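Local atomic coordinates of CarG (Serratia, PDB entry 4O7J), a protein that probably protects its bacterial host against carbapenem antibiotics and is a structural homologue of lysozyme inhibitors. Residues L26-F29 and H35-L38; D66-L69 and F75-Q78; Y89-A94 and Y126-S131. All blocks are in the same frame, centred on the assembly; numbering follows the deposited sequence.

Contact 1: L26-F29 and H35-L38; sequences LAQF and HPNL
The side-chain amide of Gln28 carries the ring of Pro36 over one face: CB and CG of the proline stand above it, and the nearest approach is Gln28 NE2 to Pro36 CG at 3.6 Å. The two side chains lie alongside and point the same way. Gln28 is set up for this by a first torsion of 60°, which places CG between its backbone N and carbonyl carbon, with the chain extended beyond. The other flat group, the ring of Phe29, swings away from 35-38 and meets Phe62 of the second subunit edge-to-face; of the Phe29 side chain only CB comes near Asn37, with Asn37 CB at 4.2 Å.

The backbone evidence is a hairpin register. Phe29 and Asn37 form an antiparallel hydrogen-bonded pair, with Phe29 N to Asn37 O at 2.8 Å and the return bond, Asn37 N to Phe29 O, longer at 3.2 Å. One step along, Gln28 and Leu38 form a non-hydrogen-bonded pair, where Leu38 CD2 rests 3.8 Å from Gln28 CB. A close CA-H...O contact, Gln28 CA to Asn37 O at 3.1 Å, supplements the ladder.

The chemistry is therefore divided: backbone bonds set the register, Gln28 offers CB to Leu38, and CB with the flat of its amide to Pro36, while the amide nitrogen is hydrogen-bonded to Asp30 in the turn, which should limit rotation of the group.

Contact 2: D66-L69 and F75-Q78; sequences DYRL and FLVQ
A classic beta bulge joins Tyr67 to Val77 and Gln78, two consecutive residues facing one. The diagnostic is the carbonyl of Tyr67, which accepts from two donors: Val77 N at 2.9 Å, lying in the carbonyl plane, and Gln78 N at 3.3 Å, tilted out of it. The pairing is completed by Tyr67 N, which donates to Gln78 O at 2.9 Å. Val77 has the near-helical backbone angles (-93°/-27°) expected of the first residue of such a bulge.

Side chains follow the register. Tyr67 and Gln78 run side by side, and Gln78 CB sits at the edge of the tyrosine ring, 4.0 Å from Tyr67 CD2; ring and amide planes stand 74° apart. The Leu76 CD2 methyl touches two charged groups, Asp66 CG at 3.7 Å and, over one face toward the rim, the Arg68 guanidinium.

In the fold, this pairing occupies the connection between strand 64-65, which belongs to one antiparallel sheet, and strand 78-85, which opens the other. The bulge thus lies at the entry to the second sheet, and the backbone of Leu76 is held in addition by Ser142 and Ala143.

Arg68 runs extended from CG to NE, carrying its guanidinium past Leu76, and NH2 hydrogen-bonds to Ala73 O in the intervening loop. Beyond the bulge the two segments separate, and a water fills the role of a direct bond: it accepts from Leu69 N and donates to Phe75 O, both at 2.7 Å. The same water lies above one face of the Phe75 ring, toward its rim, while Leu69 CD2 approaches Phe75 CZ obliquely.

Contact 3: Y89-A94 and Y126-S131; sequences YYLVTA and YEWSMS
Leu91 and Trp128 make the dense part of this contact. Leu91 CB stands over the six-membered ring of the indole, 3.8 Å from its centroid and only 8° off the ring normal, a well-formed CH-pi contact. The leucine crosses the tryptophan at about a right angle. With Leu91 CG anti to the backbone N (chi1 -178°), the branch is carried onward to the five-membered ring, where Leu91 CD2 lies 4.0 Å from both Trp128 CD1 and Trp128 NE1. One aliphatic side chain therefore reaches both rings of the indole.

The far end of the indole meets backbone. Trp128 CZ3 approaches Leu91 N to 3.7 Å, and the carbonyl oxygen of Tyr89 lies at the ring edge, in plane, 3.8 Å from the same carbon. Tyr89 CB adds a looser touch on Trp128 CH2 at 4.3 Å. No hydrogen bond passes between the two segments, so the contact rests on the indole packing against Leu91 and the backbone of the first strand.

Away from this packed centre the segments part. The axes of the two short segments approach no closer than 8.3 Å and run 65° apart, and Val92, Thr93 and Ala94 diverge from the second strand. On 126-131 the flanking residues Glu127 and Ser129 are partly exposed and Met130 is exposed, in contrast to the buried Trp128.

Trp128 also meets Phe42 edge-to-face and touches Leu82, while Leu91 packs on Trp64. Phe42 and Trp64 come from the other sheet, which places the pair in the core between the two. Strands 88-96 and 126-135 both flank strand 107-116, so the contact spans a strand, as is typical of a strongly twisted antiparallel beta sheet whose inner face is filled by large apolar side chains.

How the contacts relate
From the N terminus, the three contacts follow in series, with no nesting or crossing. Contact 1 closes the short turn of the hairpin between strands 22-29 and 37-45 in the first sheet. Contact 2 then closes a similarly short loop on the way from strand 64-65 to strand 78-85, and it abuts contact 1: Leu38 O and Asp66 N are 3.0 Å apart, a probable hydrogen bond. Contact 3 closes a far longer excursion, which includes strand 107-116 of the second sheet. It touches contact 2 where Gln78 CG packs on Ala94 O, whereas contacts 1 and 3 stay about 10 Å apart at their nearest atoms. Contact 2 thus links the two sheets.

Contact 1: L26-F29 and H35-L38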
loop_
_atom_site.group_PDB
_atom_site.type_symbol
_atom_site.label_atom_id
_atom_site.label_comp_id
_atom_site.label_asym_id
_atom_site.label_seq_id
_atom_site.Cartn_x
_atom_site.Cartn_y
_atom_site.Cartn_z
ATOM N N LEU A 26 -5.421 2.858 8.122
ATOM C CA LEU A 26 -4.999 4.243 8.253
ATOM C C LEU A 26 -3.588 4.281 8.799
ATOM O O LEU A 26 -3.318 3.776 9.919
ATOM C CB LEU A 26 -5.953 4.934 9.223
ATOM C CG LEU A 26 -5.619 6.385 9.576
ATOM C CD1 LEU A 26 -5.693 7.213 8.308
ATOM C CD2 LEU A 26 -6.509 6.888 10.745
ATOM N N ALA A 27 -2.696 4.928 8.091
ATOM C CA ALA A 27 -1.296 4.957 8.445
ATOM C C ALA A 27 -0.706 6.254 7.981
ATOM O O ALA A 27 -1.388 7.062 7.359
ATOM C CB ALA A 27 -0.578 3.777 7.797
ATOM N N GLN A 28 0.571 6.468 8.279
ATOM C CA GLN A 28 1.267 7.653 7.841
ATOM C C GLN A 28 2.610 7.306 7.253
ATOM O O GLN A 28 3.260 6.345 7.691
ATOM C CB GLN A 28 1.414 8.571 9.083
ATOM C CG GLN A 28 2.193 7.966 10.233
ATOM C CD GLN A 28 1.930 8.685 11.544
ATOM O OE1 GLN A 28 0.832 8.598 12.076
ATOM N NE2 GLN A 28 2.947 9.285 12.122
ATOM N N PHE A 29 3.044 8.100 6.317
ATOM C CA PHE A 29 4.403 8.037 5.802
ATOM C C PHE A 29 5.190 9.045 6.565
ATOM O O PHE A 29 4.914 10.256 6.435
ATOM C CB PHE A 29 4.429 8.315 4.315
ATOM C CG PHE A 29 5.786 8.426 3.749
ATOM C CD1 PHE A 29 6.734 7.493 4.029
ATOM C CD2 PHE A 29 6.083 9.431 2.813
ATOM C CE1 PHE A 29 7.972 7.538 3.425
ATOM C CE2 PHE A 29 7.351 9.550 2.324
ATOM C CZ PHE A 29 8.305 8.612 2.602
ATOM N N HIS A 35 5.214 17.219 9.257
ATOM C CA HIS A 35 3.933 16.537 9.200
ATOM C C HIS A 35 4.059 15.173 8.566
ATOM O O HIS A 35 4.563 15.063 7.468
ATOM C CB HIS A 35 2.990 17.311 8.306
ATOM C CG HIS A 35 2.857 18.739 8.701
ATOM N ND1 HIS A 35 2.199 19.124 9.840
ATOM C CD2 HIS A 35 3.312 19.872 8.122
ATOM C CE1 HIS A 35 2.243 20.441 9.949
ATOM N NE2 HIS A 35 2.911 20.919 8.918
ATOM N N PRO A 36 3.627 14.116 9.206
ATOM C CA PRO A 36 3.350 12.880 8.464
ATOM C C PRO A 36 2.274 13.045 7.403
ATOM O O PRO A 36 1.346 13.782 7.544
ATOM C CB PRO A 36 2.823 11.936 9.511
ATOM C CG PRO A 36 3.005 12.593 10.805
ATOM C CD PRO A 36 3.167 14.037 10.574
ATOM N N ASN A 37 2.465 12.304 6.336
ATOM C CA ASN A 37 1.503 12.154 5.305
ATOM C C ASN A 37 0.601 10.997 5.645
ATOM O O ASN A 37 1.038 9.901 5.707
ATOM C CB ASN A 37 2.216 11.863 4.024
ATOM C CG ASN A 37 1.590 12.543 2.900
ATOM O OD1 ASN A 37 2.082 13.538 2.395
ATOM N ND2 ASN A 37 0.449 12.094 2.579
ATOM N N LEU A 38 -0.659 11.286 5.887
ATOM C CA LEU A 38 -1.620 10.237 6.208
ATOM C C LEU A 38 -2.095 9.573 4.936
ATOM O O LEU A 38 -2.287 10.215 3.894
ATOM C CB LEU A 38 -2.806 10.837 6.930
ATOM C CG LEU A 38 -2.579 11.406 8.321
ATOM C CD1 LEU A 38 -3.933 11.792 8.876
ATOM C CD2 LEU A 38 -1.902 10.396 9.201
#

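Contact 2: D66-L69 and F75-Q78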
loop_
_atom_site.group_PDB
_atom_site.type_symbol
_atom_site.label_atom_id
_atom_site.label_comp_id
_atom_site.label_asym_id
_atom_site.label_seq_id
_atom_site.Cartn_x
_atom_site.Cartn_y
_atom_site.Cartn_z
ATOM N N ASP A 66 -2.749 11.969 1.553
ATOM C CA ASP A 66 -2.919 13.411 1.584
ATOM C C ASP A 66 -1.647 14.098 1.089
ATOM O O ASP A 66 -0.575 13.452 1.015
ATOM C CB ASP A 66 -3.447 13.903 2.936
ATOM C CG ASP A 66 -2.362 14.068 3.994
ATOM O OD1 ASP A 66 -1.183 14.340 3.685
ATOM O OD2 ASP A 66 -2.706 13.870 5.183
ATOM N N TYR A 67 -1.749 15.326 0.647
ATOM C CA TYR A 67 -0.619 15.988 0.075
ATOM C C TYR A 67 -0.562 17.406 0.524
ATOM O O TYR A 67 -1.560 18.038 0.613
ATOM C CB TYR A 67 -0.668 15.921 -1.434
ATOM C CG TYR A 67 -0.426 14.533 -2.010
ATOM C CD1 TYR A 67 0.846 13.987 -2.085
ATOM C CD2 TYR A 67 -1.453 13.779 -2.484
ATOM C CE1 TYR A 67 1.055 12.732 -2.630
ATOM C CE2 TYR A 67 -1.264 12.537 -3.009
ATOM C CZ TYR A 67 -0.011 12.021 -3.096
ATOM O OH TYR A 67 0.136 10.788 -3.633
ATOM N N ARG A 68 0.636 17.874 0.822
ATOM C CA ARG A 68 0.861 19.284 1.102
ATOM C C ARG A 68 1.713 19.999 0.068
ATOM O O ARG A 68 2.448 19.397 -0.649
ATOM C CB ARG A 68 1.476 19.471 2.467
ATOM C CG ARG A 68 0.705 18.814 3.554
ATOM C CD ARG A 68 1.317 19.012 4.892
ATOM N NE ARG A 68 0.592 18.223 5.832
ATOM C CZ ARG A 68 -0.132 18.684 6.817
ATOM N NH1 ARG A 68 -0.805 17.866 7.596
ATOM N NH2 ARG A 68 -0.157 19.958 7.056
ATOM N N LEU A 69 1.575 21.304 0.021
ATOM C CA LEU A 69 2.356 22.136 -0.869
ATOM C C LEU A 69 3.867 22.069 -0.618
ATOM O O LEU A 69 4.660 22.117 -1.527
ATOM C CB LEU A 69 1.891 23.577 -0.727
ATOM C CG LEU A 69 2.476 24.623 -1.637
ATOM C CD1 LEU A 69 2.466 24.195 -3.091
ATOM C CD2 LEU A 69 1.776 25.939 -1.488
ATOM N N PHE A 75 -1.435 23.270 5.888
ATOM C CA PHE A 75 -2.684 22.995 5.236
ATOM C C PHE A 75 -2.506 21.930 4.199
ATOM O O PHE A 75 -1.434 21.713 3.793
ATOM C CB PHE A 75 -3.236 24.269 4.624
ATOM C CG PHE A 75 -2.382 24.865 3.561
ATOM C CD1 PHE A 75 -1.394 25.778 3.861
ATOM C CD2 PHE A 75 -2.583 24.536 2.240
ATOM C CE1 PHE A 75 -0.642 26.327 2.877
ATOM C CE2 PHE A 75 -1.801 25.074 1.264
ATOM C CZ PHE A 75 -0.822 25.959 1.590
ATOM N N LEU A 76 -3.593 21.277 3.827
ATOM C CA LEU A 76 -3.568 20.253 2.834
ATOM C C LEU A 76 -3.974 20.861 1.481
ATOM O O LEU A 76 -4.963 21.620 1.372
ATOM C CB LEU A 76 -4.550 19.181 3.220
ATOM C CG LEU A 76 -4.147 18.412 4.505
ATOM C CD1 LEU A 76 -5.206 17.407 4.847
ATOM C CD2 LEU A 76 -2.821 17.735 4.319
ATOM N N VAL A 77 -3.324 20.364 0.464
ATOM C CA VAL A 77 -3.725 20.536 -0.923
ATOM C C VAL A 77 -4.624 19.367 -1.437
ATOM O O VAL A 77 -5.406 19.553 -2.337
ATOM C CB VAL A 77 -2.531 20.825 -1.839
ATOM C CG1 VAL A 77 -1.863 22.162 -1.450
ATOM C CG2 VAL A 77 -1.516 19.734 -1.738
ATOM N N GLN A 78 -4.491 18.173 -0.870
ATOM C CA GLN A 78 -5.297 17.064 -1.228
ATOM C C GLN A 78 -5.533 16.214 0.018
ATOM O O GLN A 78 -4.607 16.010 0.826
ATOM C CB GLN A 78 -4.616 16.251 -2.343
ATOM C CG GLN A 78 -5.406 15.092 -2.912
ATOM C CD GLN A 78 -4.989 14.756 -4.373
ATOM O OE1 GLN A 78 -4.525 15.607 -5.116
ATOM N NE2 GLN A 78 -5.193 13.551 -4.775
HETATM O O HOH W 1 -0.063 22.619 1.676
#

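Contact 3: Y89-A94 and Y126-S131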
loop_
_atom_site.group_PDB
_atom_site.type_symbol
_atom_site.label_atom_id
_atom_site.label_comp_id
_atom_site.label_asym_id
_atom_site.label_seq_id
_atom_site.Cartn_x
_atom_site.Cartn_y
_atom_site.Cartn_z
ATOM N N TYR A 89 -20.333 2.556 1.301
ATOM C CA TYR A 89 -19.230 3.464 1.542
ATOM C C TYR A 89 -18.804 4.256 0.337
ATOM O O TYR A 89 -18.909 3.766 -0.793
ATOM C CB TYR A 89 -18.015 2.677 2.024
ATOM C CG TYR A 89 -18.160 2.140 3.453
ATOM C CD1 TYR A 89 -18.789 0.937 3.713
ATOM C CD2 TYR A 89 -17.626 2.804 4.497
ATOM C CE1 TYR A 89 -18.916 0.444 5.041
ATOM C CE2 TYR A 89 -17.731 2.337 5.798
ATOM C CZ TYR A 89 -18.388 1.140 6.060
ATOM O OH TYR A 89 -18.423 0.744 7.380
ATOM N N TYR A 90 -18.324 5.476 0.598
ATOM C CA TYR A 90 -17.901 6.418 -0.446
ATOM C C TYR A 90 -16.606 7.044 -0.033
ATOM O O TYR A 90 -16.418 7.416 1.135
ATOM C CB TYR A 90 -18.900 7.508 -0.621
ATOM C CG TYR A 90 -20.271 6.998 -0.906
ATOM C CD1 TYR A 90 -20.661 6.666 -2.215
ATOM C CD2 TYR A 90 -21.154 6.731 0.123
ATOM C CE1 TYR A 90 -21.910 6.172 -2.463
ATOM C CE2 TYR A 90 -22.420 6.246 -0.148
ATOM C CZ TYR A 90 -22.764 5.962 -1.421
ATOM O OH TYR A 90 -24.004 5.427 -1.744
ATOM N N LEU A 91 -15.669 6.982 -0.915
ATOM C CA LEU A 91 -14.395 7.647 -0.726
ATOM C C LEU A 91 -14.445 9.007 -1.418
ATOM O O LEU A 91 -14.788 9.070 -2.598
ATOM C CB LEU A 91 -13.307 6.786 -1.307
ATOM C CG LEU A 91 -11.899 7.372 -1.116
ATOM C CD1 LEU A 91 -11.487 7.562 0.353
ATOM C CD2 LEU A 91 -10.935 6.450 -1.832
ATOM N N VAL A 92 -14.082 10.056 -0.726
ATOM C CA VAL A 92 -14.180 11.414 -1.208
ATOM C C VAL A 92 -12.841 12.106 -1.138
ATOM O O VAL A 92 -12.248 12.260 -0.057
ATOM C CB VAL A 92 -15.217 12.210 -0.451
ATOM C CG1 VAL A 92 -15.384 13.590 -1.132
ATOM C CG2 VAL A 92 -16.545 11.446 -0.465
ATOM N N THR A 93 -12.337 12.465 -2.317
ATOM C CA THR A 93 -11.061 13.158 -2.438
ATOM C C THR A 93 -11.362 14.641 -2.512
ATOM O O THR A 93 -12.107 15.074 -3.404
ATOM C CB THR A 93 -10.213 12.688 -3.648
ATOM O OG1 THR A 93 -9.904 11.301 -3.493
ATOM C CG2 THR A 93 -8.887 13.461 -3.753
ATOM N N ALA A 94 -10.788 15.420 -1.589
ATOM C CA ALA A 94 -10.848 16.888 -1.696
ATOM C C ALA A 94 -9.528 17.378 -2.273
ATOM O O ALA A 94 -8.415 17.042 -1.737
ATOM C CB ALA A 94 -11.047 17.463 -0.350
ATOM N N TYR A 126 -11.592 -5.137 -8.006
ATOM C CA TYR A 126 -12.182 -4.203 -7.008
ATOM C C TYR A 126 -11.534 -2.851 -7.129
ATOM O O TYR A 126 -10.282 -2.720 -7.047
ATOM C CB TYR A 126 -11.962 -4.697 -5.584
ATOM C CG TYR A 126 -12.482 -6.083 -5.317
ATOM C CD1 TYR A 126 -13.835 -6.394 -5.412
ATOM C CD2 TYR A 126 -11.625 -7.075 -4.965
ATOM C CE1 TYR A 126 -14.306 -7.662 -5.128
ATOM C CE2 TYR A 126 -12.070 -8.353 -4.762
ATOM C CZ TYR A 126 -13.416 -8.640 -4.836
ATOM O OH TYR A 126 -13.852 -9.894 -4.559
ATOM N N GLU A 127 -12.356 -1.816 -7.365
ATOM C CA GLU A 127 -11.841 -0.443 -7.495
ATOM C C GLU A 127 -12.815 0.615 -6.947
ATOM O O GLU A 127 -13.984 0.348 -6.758
ATOM C CB GLU A 127 -11.480 -0.101 -8.960
ATOM C CG GLU A 127 -12.734 0.150 -9.743
ATOM C CD GLU A 127 -12.573 0.178 -11.273
ATOM O OE1 GLU A 127 -11.447 -0.014 -11.801
ATOM O OE2 GLU A 127 -13.644 0.370 -11.910
ATOM N N TRP A 128 -12.282 1.806 -6.709
ATOM C CA TRP A 128 -13.055 2.992 -6.407
ATOM C C TRP A 128 -13.324 3.683 -7.762
ATOM O O TRP A 128 -12.403 4.084 -8.507
ATOM C CB TRP A 128 -12.281 3.892 -5.508
ATOM C CG TRP A 128 -12.187 3.395 -4.123
ATOM C CD1 TRP A 128 -11.106 2.890 -3.544
ATOM C CD2 TRP A 128 -13.254 3.330 -3.158
ATOM N NE1 TRP A 128 -11.384 2.532 -2.275
ATOM C CE2 TRP A 128 -12.700 2.763 -1.995
ATOM C CE3 TRP A 128 -14.618 3.639 -3.178
ATOM C CZ2 TRP A 128 -13.421 2.586 -0.852
ATOM C CZ3 TRP A 128 -15.375 3.449 -2.051
ATOM C CH2 TRP A 128 -14.779 2.900 -0.869
ATOM N N SER A 129 -14.607 3.747 -8.118
ATOM C CA SER A 129 -15.003 4.244 -9.388
ATOM C C SER A 129 -15.637 5.589 -9.220
ATOM O O SER A 129 -16.562 5.753 -8.434
ATOM C CB SER A 129 -16.030 3.283 -10.038
ATOM O OG SER A 129 -16.566 3.814 -11.239
ATOM N N MET A 130 -15.174 6.565 -9.990
ATOM C CA MET A 130 -15.684 7.922 -9.847
ATOM C C MET A 130 -17.186 7.985 -10.154
ATOM O O MET A 130 -17.629 7.508 -11.187
ATOM C CB MET A 130 -14.891 8.895 -10.731
ATOM C CG MET A 130 -15.398 10.314 -10.542
ATOM S SD MET A 130 -14.428 11.549 -11.363
ATOM C CE MET A 130 -14.008 10.767 -12.924
ATOM N N SER A 131 -17.950 8.495 -9.233
ATOM C CA SER A 131 -19.403 8.753 -9.403
ATOM C C SER A 131 -19.659 10.145 -9.959
ATOM O O SER A 131 -20.444 10.333 -10.928
ATOM C CB SER A 131 -20.191 8.595 -8.113
ATOM O OG SER A 131 -19.899 7.356 -7.528
#